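Local atomic coordinates of nucleoporin NUP159 (Saccharomyces cerevisiae, PDB entry 1XIP), a protein that serves as a component of the nuclear pore complex and, through its N-terminal beta-propeller domain, tethers the helicase Dbp5 to the pore for mRNA export. Residues E15-K20 with A292-L297; D89-C94 with K127-L132. All blocks are in the same frame, centred on the assembly; numbering follows the deposited sequence.

Contact 1 of 2, residues E15-K20 with A292-L297; sequences EDFGFK and ANVNVL
F17 is aligned with V294, and F19 with V296, in two segments that head only loosely the same way and stay well apart, the CA atoms of the first pair 10.5 Å and those of the second 10.8 Å from each other. No backbone hydrogen bond could span such a gap, so side chains alone bridge it. Phenylalanine suits the side of 15-20, because a long flat ring reaches far from its backbone, while the short branched valines fit the strand 292-299 that receives them. F17 CZ, the far corner of its ring, meets V294 CG2 obliquely at 4.1 Å, and the ring and the valine branch pass alongside one another, pointing opposite ways. Valine presents this methyl with CG1 anti to the backbone N (chi1 -179°), leaving CG2 beside that nitrogen. Two residues on, F19 CZ approaches V296 CG1 at 4.4 Å, the methyl coming to the rim of the ring, almost level with it. Between the phenylalanines, G18 shares a backbone hydrogen bond with F381, which ties strand 18-26 to strand 374-381. I307 touches both F19 and V294 and so helps fill the interface. All four touching residues are buried, yet only 118 Å² is shared between the segments: the contact is loose, nonpolar and nondirectional, held by dispersion and the exclusion of water.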
loop_
_atom_site.group_PDB
_atom_site.type_symbol
_atom_site.label_atom_id
_atom_site.label_comp_id
_atom_site.label_asym_id
_atom_site.label_seq_id
_atom_site.Cartn_x
_atom_site.Cartn_y
_atom_site.Cartn_z
ATOM N N GLU A 15 13.050 18.789 12.943
ATOM C CA GLU A 15 13.393 19.891 12.062
ATOM C C GLU A 15 14.316 19.440 10.929
ATOM O O GLU A 15 14.892 20.272 10.205
ATOM C CB GLU A 15 14.028 21.033 12.859
ATOM C CG GLU A 15 13.746 22.407 12.269
ATOM C CD GLU A 15 13.306 23.424 13.299
ATOM O OE1 GLU A 15 12.537 23.062 14.234
ATOM O OE2 GLU A 15 13.731 24.597 13.162
ATOM N N ASP A 16 14.457 18.125 10.779
ATOM C CA ASP A 16 15.323 17.541 9.753
ATOM C C ASP A 16 14.531 16.797 8.676
ATOM O O ASP A 16 15.105 16.288 7.724
ATOM C CB ASP A 16 16.339 16.590 10.384
ATOM C CG ASP A 16 17.097 17.216 11.529
ATOM O OD1 ASP A 16 17.392 16.486 12.497
ATOM O OD2 ASP A 16 17.455 18.418 11.548
ATOM N N PHE A 17 13.216 16.728 8.849
ATOM C CA PHE A 17 12.350 16.002 7.936
ATOM C C PHE A 17 11.315 16.929 7.366
ATOM O O PHE A 17 10.736 17.752 8.092
ATOM C CB PHE A 17 11.632 14.862 8.654
ATOM C CG PHE A 17 12.448 13.619 8.761
ATOM C CD1 PHE A 17 12.991 13.224 9.996
ATOM C CD2 PHE A 17 12.701 12.837 7.632
ATOM C CE1 PHE A 17 13.771 12.060 10.097
ATOM C CE2 PHE A 17 13.476 11.678 7.724
ATOM C CZ PHE A 17 14.010 11.290 8.956
ATOM N N GLY A 18 11.073 16.786 6.067
ATOM C CA GLY A 18 9.961 17.459 5.429
ATOM C C GLY A 18 9.683 16.986 4.021
ATOM O O GLY A 18 10.547 16.382 3.366
ATOM N N PHE A 19 8.468 17.272 3.556
ATOM C CA PHE A 19 8.091 17.044 2.177
ATOM C C PHE A 19 8.150 18.349 1.392
ATOM O O PHE A 19 7.845 19.415 1.920
ATOM C CB PHE A 19 6.698 16.449 2.110
ATOM C CG PHE A 19 6.601 15.061 2.678
ATOM C CD1 PHE A 19 6.875 13.940 1.884
ATOM C CD2 PHE A 19 6.216 14.863 4.000
ATOM C CE1 PHE A 19 6.766 12.644 2.408
ATOM C CE2 PHE A 19 6.107 13.595 4.523
ATOM C CZ PHE A 19 6.379 12.474 3.724
ATOM N N LYS A 20 8.585 18.252 0.139
ATOM C CA LYS A 20 8.548 19.369 -0.795
ATOM C C LYS A 20 7.569 19.015 -1.903
ATOM O O LYS A 20 7.781 18.042 -2.632
ATOM C CB LYS A 20 9.937 19.635 -1.377
ATOM C CG LYS A 20 10.239 21.109 -1.582
ATOM C CD LYS A 20 9.869 21.590 -2.999
ATOM C CE LYS A 20 9.593 23.108 -3.027
ATOM N NZ LYS A 20 10.701 23.913 -3.661
ATOM N N ALA A 292 18.556 1.994 9.826
ATOM C CA ALA A 292 17.411 2.903 9.884
ATOM C C ALA A 292 16.757 3.153 8.541
ATOM O O ALA A 292 17.279 3.873 7.679
ATOM C CB ALA A 292 17.800 4.219 10.535
ATOM N N ASN A 293 15.589 2.548 8.403
ATOM C CA ASN A 293 14.724 2.745 7.269
ATOM C C ASN A 293 13.536 3.586 7.702
ATOM O O ASN A 293 12.850 3.274 8.687
ATOM C CB ASN A 293 14.268 1.394 6.673
ATOM C CG ASN A 293 14.202 0.262 7.716
ATOM O OD1 ASN A 293 14.581 0.434 8.895
ATOM N ND2 ASN A 293 13.723 -0.903 7.281
ATOM N N VAL A 294 13.340 4.674 6.975
ATOM C CA VAL A 294 12.166 5.504 7.104
ATOM C C VAL A 294 11.042 4.880 6.276
ATOM O O VAL A 294 11.237 4.538 5.126
ATOM C CB VAL A 294 12.475 6.925 6.596
ATOM C CG1 VAL A 294 11.283 7.823 6.741
ATOM C CG2 VAL A 294 13.646 7.495 7.354
ATOM N N ASN A 295 9.874 4.708 6.869
ATOM C CA ASN A 295 8.703 4.263 6.118
ATOM C C ASN A 295 7.682 5.345 5.965
ATOM O O ASN A 295 7.196 5.873 6.944
ATOM C CB ASN A 295 8.060 3.063 6.780
ATOM C CG ASN A 295 9.015 1.968 6.989
ATOM O OD1 ASN A 295 9.414 1.304 6.042
ATOM N ND2 ASN A 295 9.437 1.779 8.228
ATOM N N VAL A 296 7.364 5.670 4.720
ATOM C CA VAL A 296 6.295 6.599 4.396
ATOM C C VAL A 296 5.009 5.809 4.288
ATOM O O VAL A 296 4.957 4.781 3.597
ATOM C CB VAL A 296 6.557 7.301 3.067
ATOM C CG1 VAL A 296 5.485 8.310 2.779
ATOM C CG2 VAL A 296 7.936 7.974 3.089
ATOM N N LEU A 297 3.974 6.291 4.981
ATOM C CA LEU A 297 2.703 5.572 5.064
ATOM C C LEU A 297 1.507 6.412 4.650
ATOM O O LEU A 297 1.457 7.609 4.908
ATOM C CB LEU A 297 2.492 5.026 6.474
ATOM C CG LEU A 297 3.577 4.105 6.985
ATOM C CD1 LEU A 297 3.706 4.241 8.472
ATOM C CD2 LEU A 297 3.239 2.692 6.585
#

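Contact 2 of 2, residues D89-C94 with K127-L132; sequences DVIFVC and KPVFQL
The ring of F92 receives the CB of L132 over one face, a CH-pi contact in which CB stands 4.0 Å from the ring centroid and 24° off the ring normal. CB sits toward the rim, closest to F92 CD1 at 3.7 Å. On the same side of the ring, the CD1–CE1 bond borders L132 O, a close approach only, with F92 CE1 3.6 Å from that oxygen; L132 O accepts its hydrogen bond from Q41 NE2. F92 reaches this position with CG anti to the backbone N (chi1 179°), extending the ring toward the neighbouring strand. The branched end of leucine serves a second partner: L132 CD1 packs against I91 CD1 at 3.8 Å, the two side chains crossing at about a right angle, and lies 3.9 Å from F92 CB. Isoleucine is apt here because its long branch ends in a methyl, CD1, that touches both L132 and the backbone of V129; I91 CD1 is 3.9 Å from V129 O and more loosely near V129 CG1. That carbonyl has a weak hydrogen bond from R105 NH1.

Successive residues of a regular strand point to opposite faces, yet both I91 and F92 turn toward 127-132. A classic beta bulge explains this, since the two residues together face S103 on the adjacent strand. F130 and Q131 form a second bulge opposite L142. No hydrogen bond joins the two segments, and the contact is wholly buried. Strands 90-96 and 129-134 are the first strands of two successive four-stranded antiparallel sheets, so this apolar packing between sheets is that of neighbouring blades in a beta-propeller.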
loop_
_atom_site.group_PDB
_atom_site.type_symbol
_atom_site.label_atom_id
_atom_site.label_comp_id
_atom_site.label_asym_id
_atom_site.label_seq_id
_atom_site.Cartn_x
_atom_site.Cartn_y
_atom_site.Cartn_z
ATOM N N ASP A 89 -11.594 -3.421 -13.924
ATOM C CA ASP A 89 -11.513 -3.640 -12.476
ATOM C C ASP A 89 -10.094 -3.797 -11.919
ATOM O O ASP A 89 -9.838 -4.726 -11.171
ATOM C CB ASP A 89 -12.357 -4.877 -12.110
ATOM C CG ASP A 89 -13.273 -4.645 -10.905
ATOM O OD1 ASP A 89 -14.152 -3.726 -10.967
ATOM O OD2 ASP A 89 -13.204 -5.364 -9.870
ATOM N N VAL A 90 -9.163 -2.912 -12.249
ATOM C CA VAL A 90 -7.793 -3.215 -11.821
ATOM C C VAL A 90 -7.417 -2.784 -10.420
ATOM O O VAL A 90 -7.764 -1.683 -9.975
ATOM C CB VAL A 90 -6.659 -2.956 -12.893
ATOM C CG1 VAL A 90 -7.197 -2.315 -14.134
ATOM C CG2 VAL A 90 -5.479 -2.197 -12.297
ATOM N N ILE A 91 -6.726 -3.687 -9.724
ATOM C CA ILE A 91 -6.414 -3.514 -8.317
ATOM C C ILE A 91 -4.924 -3.608 -8.059
ATOM O O ILE A 91 -4.456 -3.305 -6.960
ATOM C CB ILE A 91 -7.201 -4.538 -7.468
ATOM C CG1 ILE A 91 -6.847 -5.976 -7.854
ATOM C CG2 ILE A 91 -8.695 -4.327 -7.643
ATOM C CD1 ILE A 91 -7.067 -6.962 -6.743
ATOM N N PHE A 92 -4.176 -4.005 -9.085
ATOM C CA PHE A 92 -2.778 -4.357 -8.918
ATOM C C PHE A 92 -1.999 -4.232 -10.209
ATOM O O PHE A 92 -2.377 -4.758 -11.233
ATOM C CB PHE A 92 -2.632 -5.786 -8.376
ATOM C CG PHE A 92 -1.211 -6.221 -8.214
ATOM C CD1 PHE A 92 -0.523 -5.969 -7.027
ATOM C CD2 PHE A 92 -0.538 -6.865 -9.251
ATOM C CE1 PHE A 92 0.804 -6.365 -6.861
ATOM C CE2 PHE A 92 0.798 -7.270 -9.090
ATOM C CZ PHE A 92 1.462 -7.023 -7.885
ATOM N N VAL A 93 -0.858 -3.578 -10.113
ATOM C CA VAL A 93 -0.059 -3.205 -11.262
ATOM C C VAL A 93 1.392 -3.240 -10.773
ATOM O O VAL A 93 1.662 -2.833 -9.637
ATOM C CB VAL A 93 -0.513 -1.810 -11.742
ATOM C CG1 VAL A 93 0.570 -0.736 -11.578
ATOM C CG2 VAL A 93 -1.092 -1.875 -13.133
ATOM N N CYS A 94 2.311 -3.772 -11.583
ATOM C CA CYS A 94 3.702 -3.907 -11.145
ATOM C C CYS A 94 4.671 -4.469 -12.183
ATOM O O CYS A 94 4.293 -5.319 -12.986
ATOM C CB CYS A 94 3.773 -4.741 -9.861
ATOM S SG CYS A 94 4.210 -6.470 -10.080
ATOM N N LYS A 127 -12.011 -17.601 -6.865
ATOM C CA LYS A 127 -12.782 -16.609 -6.110
ATOM C C LYS A 127 -12.120 -15.206 -6.188
ATOM O O LYS A 127 -10.891 -15.112 -6.270
ATOM C CB LYS A 127 -12.933 -17.050 -4.643
ATOM C CG LYS A 127 -13.817 -18.291 -4.425
ATOM C CD LYS A 127 -15.136 -17.965 -3.713
ATOM C CE LYS A 127 -16.330 -18.097 -4.655
ATOM N NZ LYS A 127 -16.794 -19.501 -4.779
ATOM N N PRO A 128 -12.925 -14.130 -6.160
ATOM C CA PRO A 128 -12.408 -12.744 -6.153
ATOM C C PRO A 128 -11.276 -12.498 -5.153
ATOM O O PRO A 128 -11.236 -13.068 -4.063
ATOM C CB PRO A 128 -13.630 -11.920 -5.745
ATOM C CG PRO A 128 -14.795 -12.708 -6.241
ATOM C CD PRO A 128 -14.401 -14.159 -6.147
ATOM N N VAL A 129 -10.364 -11.621 -5.522
ATOM C CA VAL A 129 -9.163 -11.405 -4.735
ATOM C C VAL A 129 -9.183 -10.022 -4.093
ATOM O O VAL A 129 -9.694 -9.077 -4.693
ATOM C CB VAL A 129 -7.926 -11.621 -5.622
ATOM C CG1 VAL A 129 -6.682 -11.014 -5.009
ATOM C CG2 VAL A 129 -7.733 -13.109 -5.883
ATOM N N PHE A 130 -8.656 -9.916 -2.869
ATOM C CA PHE A 130 -8.613 -8.653 -2.115
ATOM C C PHE A 130 -7.236 -7.964 -2.200
ATOM O O PHE A 130 -7.140 -6.730 -2.201
ATOM C CB PHE A 130 -8.901 -8.900 -0.619
ATOM C CG PHE A 130 -10.335 -9.210 -0.295
ATOM C CD1 PHE A 130 -11.389 -8.732 -1.097
ATOM C CD2 PHE A 130 -10.642 -9.977 0.842
ATOM C CE1 PHE A 130 -12.731 -9.028 -0.787
ATOM C CE2 PHE A 130 -11.977 -10.277 1.175
ATOM C CZ PHE A 130 -13.029 -9.804 0.353
ATOM N N GLN A 131 -6.178 -8.776 -2.207
ATOM C CA GLN A 131 -4.817 -8.266 -2.102
ATOM C C GLN A 131 -3.799 -9.155 -2.774
ATOM O O GLN A 131 -3.878 -10.378 -2.678
ATOM C CB GLN A 131 -4.417 -8.068 -0.639
ATOM C CG GLN A 131 -3.279 -7.038 -0.471
ATOM C CD GLN A 131 -2.764 -6.964 0.934
ATOM O OE1 GLN A 131 -3.502 -6.606 1.837
ATOM N NE2 GLN A 131 -1.501 -7.313 1.132
ATOM N N LEU A 132 -2.840 -8.521 -3.441
ATOM C CA LEU A 132 -1.743 -9.209 -4.089
ATOM C C LEU A 132 -0.473 -8.519 -3.709
ATOM O O LEU A 132 -0.435 -7.282 -3.624
ATOM C CB LEU A 132 -1.878 -9.118 -5.599
ATOM C CG LEU A 132 -2.915 -9.976 -6.289
ATOM C CD1 LEU A 132 -3.958 -9.100 -6.925
ATOM C CD2 LEU A 132 -2.223 -10.799 -7.331
#

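Overall arrangement
Both contacts join separate sheets of the propeller without a hydrogen bond, but they span very different lengths of chain. Contact 2 links consecutive sheets, with 32 residues between its segments, whereas contact 1 brings together segments with 271 residues between them, and all of contact 2 falls within that interval. In contact 1 strand 18-26, near the N terminus, has joined the sheet made by the last strands of the chain, the closure known as molecular velcro, and together with the adjoining F17 it meets strand 292-299. The contacts lie on opposite sides of the chain's centre, their own centres 29 Å apart and their nearest atoms about 12 Å apart, so they do not touch.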